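Local coordinates for fiber KNOB domain (Avirulent turkey hemorrhagic enteritis virus, PDB 4D63), which forms the trimeric head of the adenovirus fibre and binds sialic acid, probably to attach the virus to glycans on host cells, at residues E99-D104 and I171-I176; L133-E138 and I162-V167. All blocks are in the same frame, centred on the assembly; numbering follows the deposited sequence.

Interaction 1 (E99-D104 and I171-I176)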
loop_
_atom_site.group_PDB
_atom_site.type_symbol
_atom_site.label_atom_id
_atom_site.label_comp_id
_atom_site.label_asym_id
_atom_site.label_seq_id
_atom_site.Cartn_x
_atom_site.Cartn_y
_atom_site.Cartn_z
ATOM N N GLU A 99 12.727 -6.534 -13.105
ATOM C CA GLU A 99 13.915 -7.198 -12.615
ATOM C C GLU A 99 15.044 -6.202 -12.485
ATOM O O GLU A 99 15.420 -5.572 -13.456
ATOM C CB GLU A 99 14.321 -8.312 -13.581
ATOM C CG GLU A 99 13.218 -9.337 -13.797
ATOM C CD GLU A 99 13.593 -10.403 -14.800
ATOM O OE1 GLU A 99 14.230 -10.045 -15.814
ATOM O OE2 GLU A 99 13.240 -11.588 -14.582
ATOM N N LEU A 100 15.565 -6.055 -11.275
ATOM C CA LEU A 100 16.664 -5.150 -11.015
ATOM C C LEU A 100 17.856 -5.933 -10.468
ATOM O O LEU A 100 17.731 -6.659 -9.472
ATOM C CB LEU A 100 16.209 -4.069 -10.027
ATOM C CG LEU A 100 15.091 -3.161 -10.564
ATOM C CD1 LEU A 100 14.460 -2.381 -9.416
ATOM C CD2 LEU A 100 15.623 -2.212 -11.654
ATOM N N ARG A 101 18.995 -5.813 -11.138
ATOM C CA ARG A 101 20.205 -6.563 -10.781
ATOM C C ARG A 101 21.104 -5.708 -9.918
ATOM O O ARG A 101 20.887 -4.512 -9.818
ATOM C CB ARG A 101 20.960 -6.969 -12.052
ATOM C CG ARG A 101 20.122 -7.802 -13.015
ATOM C CD ARG A 101 20.937 -8.594 -14.030
ATOM N NE ARG A 101 20.611 -10.024 -13.933
ATOM C CZ ARG A 101 21.384 -10.960 -13.366
ATOM N NH1 ARG A 101 22.581 -10.674 -12.854
ATOM N NH2 ARG A 101 20.961 -12.211 -13.317
ATOM N N SER A 102 22.133 -6.336 -9.344
ATOM C CA SER A 102 23.154 -5.696 -8.518
ATOM C C SER A 102 23.720 -4.457 -9.161
ATOM O O SER A 102 23.858 -3.442 -8.516
ATOM C CB SER A 102 24.363 -6.636 -8.298
ATOM O OG SER A 102 23.991 -7.879 -7.736
ATOM N N ALA A 103 24.070 -4.576 -10.434
ATOM C CA ALA A 103 24.700 -3.501 -11.192
ATOM C C ALA A 103 23.830 -2.231 -11.379
ATOM O O ALA A 103 24.376 -1.152 -11.669
ATOM C CB ALA A 103 25.144 -4.043 -12.549
ATOM N N ASP A 104 22.500 -2.370 -11.226
ATOM C CA ASP A 104 21.564 -1.223 -11.151
ATOM C C ASP A 104 21.564 -0.468 -9.775
ATOM O O ASP A 104 20.990 0.628 -9.667
ATOM C CB ASP A 104 20.132 -1.684 -11.484
ATOM C CG ASP A 104 20.007 -2.292 -12.878
ATOM O OD1 ASP A 104 20.354 -1.586 -13.825
ATOM O OD2 ASP A 104 19.556 -3.471 -13.036
ATOM N N ILE A 171 22.685 -10.144 -2.432
ATOM C CA ILE A 171 21.596 -10.150 -3.403
ATOM C C ILE A 171 22.136 -9.983 -4.823
ATOM O O ILE A 171 22.922 -9.079 -5.101
ATOM C CB ILE A 171 20.547 -9.079 -3.014
ATOM C CG1 ILE A 171 19.844 -9.544 -1.735
ATOM C CG2 ILE A 171 19.508 -8.848 -4.102
ATOM C CD1 ILE A 171 19.001 -8.480 -1.076
ATOM N N LYS A 172 21.719 -10.899 -5.698
ATOM C CA LYS A 172 22.014 -10.864 -7.131
ATOM C C LYS A 172 20.933 -10.022 -7.861
ATOM O O LYS A 172 21.186 -9.338 -8.853
ATOM C CB LYS A 172 22.007 -12.316 -7.664
ATOM C CG LYS A 172 22.525 -12.526 -9.091
ATOM C CD LYS A 172 21.655 -13.486 -9.925
ATOM C CE LYS A 172 21.643 -14.926 -9.403
ATOM N NZ LYS A 172 22.983 -15.577 -9.492
ATOM N N MET A 173 19.712 -10.079 -7.363
ATOM C CA MET A 173 18.614 -9.538 -8.129
ATOM C C MET A 173 17.402 -9.357 -7.231
ATOM O O MET A 173 17.162 -10.160 -6.322
ATOM C CB MET A 173 18.306 -10.481 -9.305
ATOM C CG MET A 173 17.031 -10.175 -10.079
ATOM S SD MET A 173 16.744 -11.283 -11.481
ATOM C CE MET A 173 17.436 -10.418 -12.873
ATOM N N ILE A 174 16.658 -8.296 -7.494
ATOM C CA ILE A 174 15.389 -8.053 -6.865
ATOM C C ILE A 174 14.369 -8.006 -7.991
ATOM O O ILE A 174 14.546 -7.242 -8.958
ATOM C CB ILE A 174 15.423 -6.708 -6.095
ATOM C CG1 ILE A 174 16.451 -6.805 -4.957
ATOM C CG2 ILE A 174 14.076 -6.356 -5.521
ATOM C CD1 ILE A 174 16.695 -5.521 -4.203
ATOM N N LYS A 175 13.317 -8.809 -7.865
ATOM C CA LYS A 175 12.154 -8.731 -8.754
ATOM C C LYS A 175 10.955 -8.078 -8.057
ATOM O O LYS A 175 10.523 -8.521 -6.981
ATOM C CB LYS A 175 11.728 -10.122 -9.172
ATOM C CG LYS A 175 12.769 -10.931 -9.926
ATOM C CD LYS A 175 12.144 -12.227 -10.436
ATOM C CE LYS A 175 13.177 -13.101 -11.135
ATOM N NZ LYS A 175 12.732 -13.494 -12.492
ATOM N N ILE A 176 10.445 -7.001 -8.634
ATOM C CA ILE A 176 9.215 -6.393 -8.160
ATOM C C ILE A 176 8.092 -7.039 -8.936
ATOM O O ILE A 176 7.994 -6.859 -10.139
ATOM C CB ILE A 176 9.209 -4.871 -8.368
ATOM C CG1 ILE A 176 10.376 -4.242 -7.609
ATOM C CG2 ILE A 176 7.873 -4.262 -7.916
ATOM C CD1 ILE A 176 10.577 -2.798 -7.951
#

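Interaction 2 (L133-E138 and I162-V167)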
loop_
_atom_site.group_PDB
_atom_site.type_symbol
_atom_site.label_atom_id
_atom_site.label_comp_id
_atom_site.label_asym_id
_atom_site.label_seq_id
_atom_site.Cartn_x
_atom_site.Cartn_y
_atom_site.Cartn_z
ATOM N N LEU A 133 8.123 -8.416 -3.436
ATOM C CA LEU A 133 9.464 -8.598 -3.948
ATOM C C LEU A 133 9.832 -10.046 -3.940
ATOM O O LEU A 133 9.392 -10.785 -3.091
ATOM C CB LEU A 133 10.478 -7.967 -3.030
ATOM C CG LEU A 133 10.504 -6.469 -3.012
ATOM C CD1 LEU A 133 11.692 -6.116 -2.132
ATOM C CD2 LEU A 133 10.610 -5.937 -4.444
ATOM N N GLU A 134 10.701 -10.416 -4.855
ATOM C CA GLU A 134 11.417 -11.642 -4.722
ATOM C C GLU A 134 12.867 -11.240 -4.813
ATOM O O GLU A 134 13.272 -10.560 -5.745
ATOM C CB GLU A 134 11.027 -12.636 -5.814
ATOM C CG GLU A 134 11.674 -13.985 -5.608
ATOM C CD GLU A 134 11.189 -15.045 -6.566
ATOM O OE1 GLU A 134 10.449 -14.726 -7.527
ATOM O OE2 GLU A 134 11.564 -16.210 -6.340
ATOM N N VAL A 135 13.630 -11.630 -3.800
ATOM C CA VAL A 135 15.013 -11.233 -3.634
ATOM C C VAL A 135 15.833 -12.486 -3.899
ATOM O O VAL A 135 15.708 -13.457 -3.162
ATOM C CB VAL A 135 15.214 -10.736 -2.205
ATOM C CG1 VAL A 135 16.683 -10.551 -1.907
ATOM C CG2 VAL A 135 14.459 -9.424 -2.004
ATOM N N ILE A 136 16.603 -12.487 -4.990
ATOM C CA ILE A 136 17.396 -13.653 -5.398
ATOM C C ILE A 136 18.834 -13.471 -4.885
ATOM O O ILE A 136 19.487 -12.478 -5.240
ATOM C CB ILE A 136 17.524 -13.809 -6.944
ATOM C CG1 ILE A 136 16.248 -13.498 -7.714
ATOM C CG2 ILE A 136 18.019 -15.203 -7.305
ATOM C CD1 ILE A 136 15.095 -14.348 -7.320
ATOM N N LEU A 137 19.326 -14.421 -4.089
ATOM C CA LEU A 137 20.709 -14.384 -3.600
ATOM C C LEU A 137 21.685 -14.935 -4.639
ATOM O O LEU A 137 21.282 -15.620 -5.592
ATOM C CB LEU A 137 20.831 -15.181 -2.298
ATOM C CG LEU A 137 20.040 -14.679 -1.096
ATOM C CD1 LEU A 137 20.474 -15.405 0.156
ATOM C CD2 LEU A 137 20.232 -13.189 -0.904
ATOM N N GLU A 138 22.977 -14.667 -4.447
ATOM C CA GLU A 138 24.017 -15.167 -5.377
ATOM C C GLU A 138 24.081 -16.702 -5.520
ATOM O O GLU A 138 24.453 -17.201 -6.583
ATOM C CB GLU A 138 25.395 -14.585 -5.047
ATOM C CG GLU A 138 25.716 -13.374 -5.925
ATOM C CD GLU A 138 26.734 -12.425 -5.322
ATOM O OE1 GLU A 138 27.509 -12.847 -4.435
ATOM O OE2 GLU A 138 26.748 -11.244 -5.745
ATOM N N ILE A 162 14.459 1.149 -2.646
ATOM C CA ILE A 162 13.813 -0.127 -2.373
ATOM C C ILE A 162 14.325 -0.686 -1.052
ATOM O O ILE A 162 15.493 -1.027 -0.940
ATOM C CB ILE A 162 14.127 -1.167 -3.473
ATOM C CG1 ILE A 162 13.683 -0.665 -4.851
ATOM C CG2 ILE A 162 13.498 -2.522 -3.141
ATOM C CD1 ILE A 162 14.221 -1.503 -5.976
ATOM N N GLN A 163 13.442 -0.841 -0.079
ATOM C CA GLN A 163 13.822 -1.384 1.191
ATOM C C GLN A 163 13.147 -2.686 1.399
ATOM O O GLN A 163 11.932 -2.855 1.111
ATOM C CB GLN A 163 13.465 -0.424 2.278
ATOM C CG GLN A 163 14.152 0.896 2.051
ATOM C CD GLN A 163 13.814 1.930 3.075
ATOM O OE1 GLN A 163 12.705 2.470 3.099
ATOM N NE2 GLN A 163 14.784 2.248 3.915
ATOM N N CYS A 164 13.945 -3.641 1.860
ATOM C CA CYS A 164 13.411 -4.946 2.238
ATOM C C CYS A 164 14.033 -5.491 3.537
ATOM O O CYS A 164 14.624 -4.741 4.289
ATOM C CB CYS A 164 13.594 -5.899 1.090
ATOM S SG CYS A 164 15.291 -6.093 0.603
ATOM N N ASN A 165 13.854 -6.787 3.802
ATOM C CA ASN A 165 14.285 -7.401 5.029
ATOM C C ASN A 165 15.679 -8.028 4.875
ATOM O O ASN A 165 16.152 -8.265 3.746
ATOM C CB ASN A 165 13.309 -8.517 5.437
ATOM C CG ASN A 165 11.847 -8.096 5.410
ATOM O OD1 ASN A 165 10.975 -8.876 4.977
ATOM N ND2 ASN A 165 11.561 -6.895 5.894
ATOM N N PRO A 166 16.318 -8.363 6.012
ATOM C CA PRO A 166 17.604 -9.062 5.954
ATOM C C PRO A 166 17.538 -10.392 5.215
ATOM O O PRO A 166 16.574 -11.140 5.366
ATOM C CB PRO A 166 17.941 -9.318 7.438
ATOM C CG PRO A 166 17.097 -8.365 8.214
ATOM C CD PRO A 166 15.850 -8.185 7.404
ATOM N N VAL A 167 18.569 -10.687 4.436
ATOM C CA VAL A 167 18.703 -12.018 3.822
ATOM C C VAL A 167 20.093 -12.599 4.118
ATOM O O VAL A 167 21.080 -11.844 4.221
ATOM C CB VAL A 167 18.452 -12.004 2.297
ATOM C CG1 VAL A 167 16.999 -11.649 1.999
ATOM C CG2 VAL A 167 19.392 -11.036 1.604
#

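Interaction 1 (E99-D104 and I171-I176)
Antiparallel beta pairing joins Glu99-Arg101 to Met173-Ile176 at one edge of the beta-sandwich head, where strand 98-101 is outermost within the chain and strand 171-176 is its neighbour. Leu100 and Ile174 form the hydrogen-bonded pair. Leu100 N gives to Ile174 O, and Ile174 N to Leu100 O, both at 2.8 Å and nearly linear. Glu99-Lys175 and Arg101-Met173 on either side are non-hydrogen-bonded pairs, and their four side chains occupy the outer face. There Glu99, extended beyond CG, and Lys175, bent at its last torsion, run side by side in the same direction and end in a salt bridge, NZ of Lys175 lying 2.9 Å from OE2 of Glu99, on the anti side of that oxygen and 18° out of the carboxylate plane. The methionine next to them leaves its backbone with CG anti to N (chi1 170°), then bends at chi3, which brings Met173 CE between its neighbours: 3.8 Å from Glu99 CB and 3.4 Å from Arg101 NE. The opposite face is apolar. Leu100 CD1 meets Ile176 CD1 at 4.2 Å, and Phe105 packs on both Leu100 and Ile174.

At Lys172 the chain turns a corner: toward strand 129-137, Lys172 and Met173 both face Ile136 in a classic beta bulge. Strand 98-101 runs into a 3-10 turn at Ser102-Asp104. Asp104 steadies this turn, OD2 taking the amide N of Arg101 through its anti lone pair while OD1 is held by Thr59 and Thr61. Ser102 grips two successive carbonyls: its N reaches Lys172 O from above the carbonyl plane, whereas its hydroxyl OG lies in the carbonyl plane of Ile171, donating to a lone pair of Ile171 O at 3.1 Å.

Interaction 2 (L133-E138 and I162-V167)
Leu133, Val135 and Leu137 meet Ile162, Cys164 and Val167 with no flat group between them; the side chains of Phe143 and Tyr114 touch Leu137 and Cys164, respectively. The packing is wholly apolar, with no hydrogen bond crossing it. Leu133 uses a single methyl, CD1, which lies 3.7 Å from Cys164 CB and 4.1 Å from Ile162 CG2. Val135 divides its two branches: CG2 turns to the sulfur of Cys164, and CG1, anti to the backbone N (chi1 170°), reaches Val167 CG1 at 4.1 Å. Val167 likewise splits its methyls between two partners, CG2 pressing on Leu137 CD2 at 3.4 Å, closer than usual van der Waals contact, as the two side chains run antiparallel alongside each other. One valine thus bridges two alternate residues of the strand.

The CA atoms of Leu133 and Cys164 are 8.2 Å apart and those of Leu137 and Val167 8.0 Å: the end of strand 157-163 and the loop after it lie over one face of strand 129-137 without backbone pairing. Strand 129-137 is hydrogen-bonded between strands 142-154 and 171-176, Ile171 touches Leu137, and Val116 of strand 113-120 touches Ile162.

How the interactions relate
From the N terminus the chain passes 99-104, then 133-138, 162-167 and finally 171-176, which returns to the first segment. Interaction 2 therefore closes a loop of 23 intervening residues inside the larger loop of 66 closed by interaction 1; the two nest and do not cross. Strands 171-176 and 129-137 are neighbours in the sheet, joined by backbone hydrogen bonds such as Met173 O to Ile136 N, so the edge pairing of interaction 1 continues directly into the strand that interaction 2 packs against 162-167. Ile171 packs on Val135, and Leu100 CD1 on Ile162 CD1, so the edge strand also touches the end of strand 157-163.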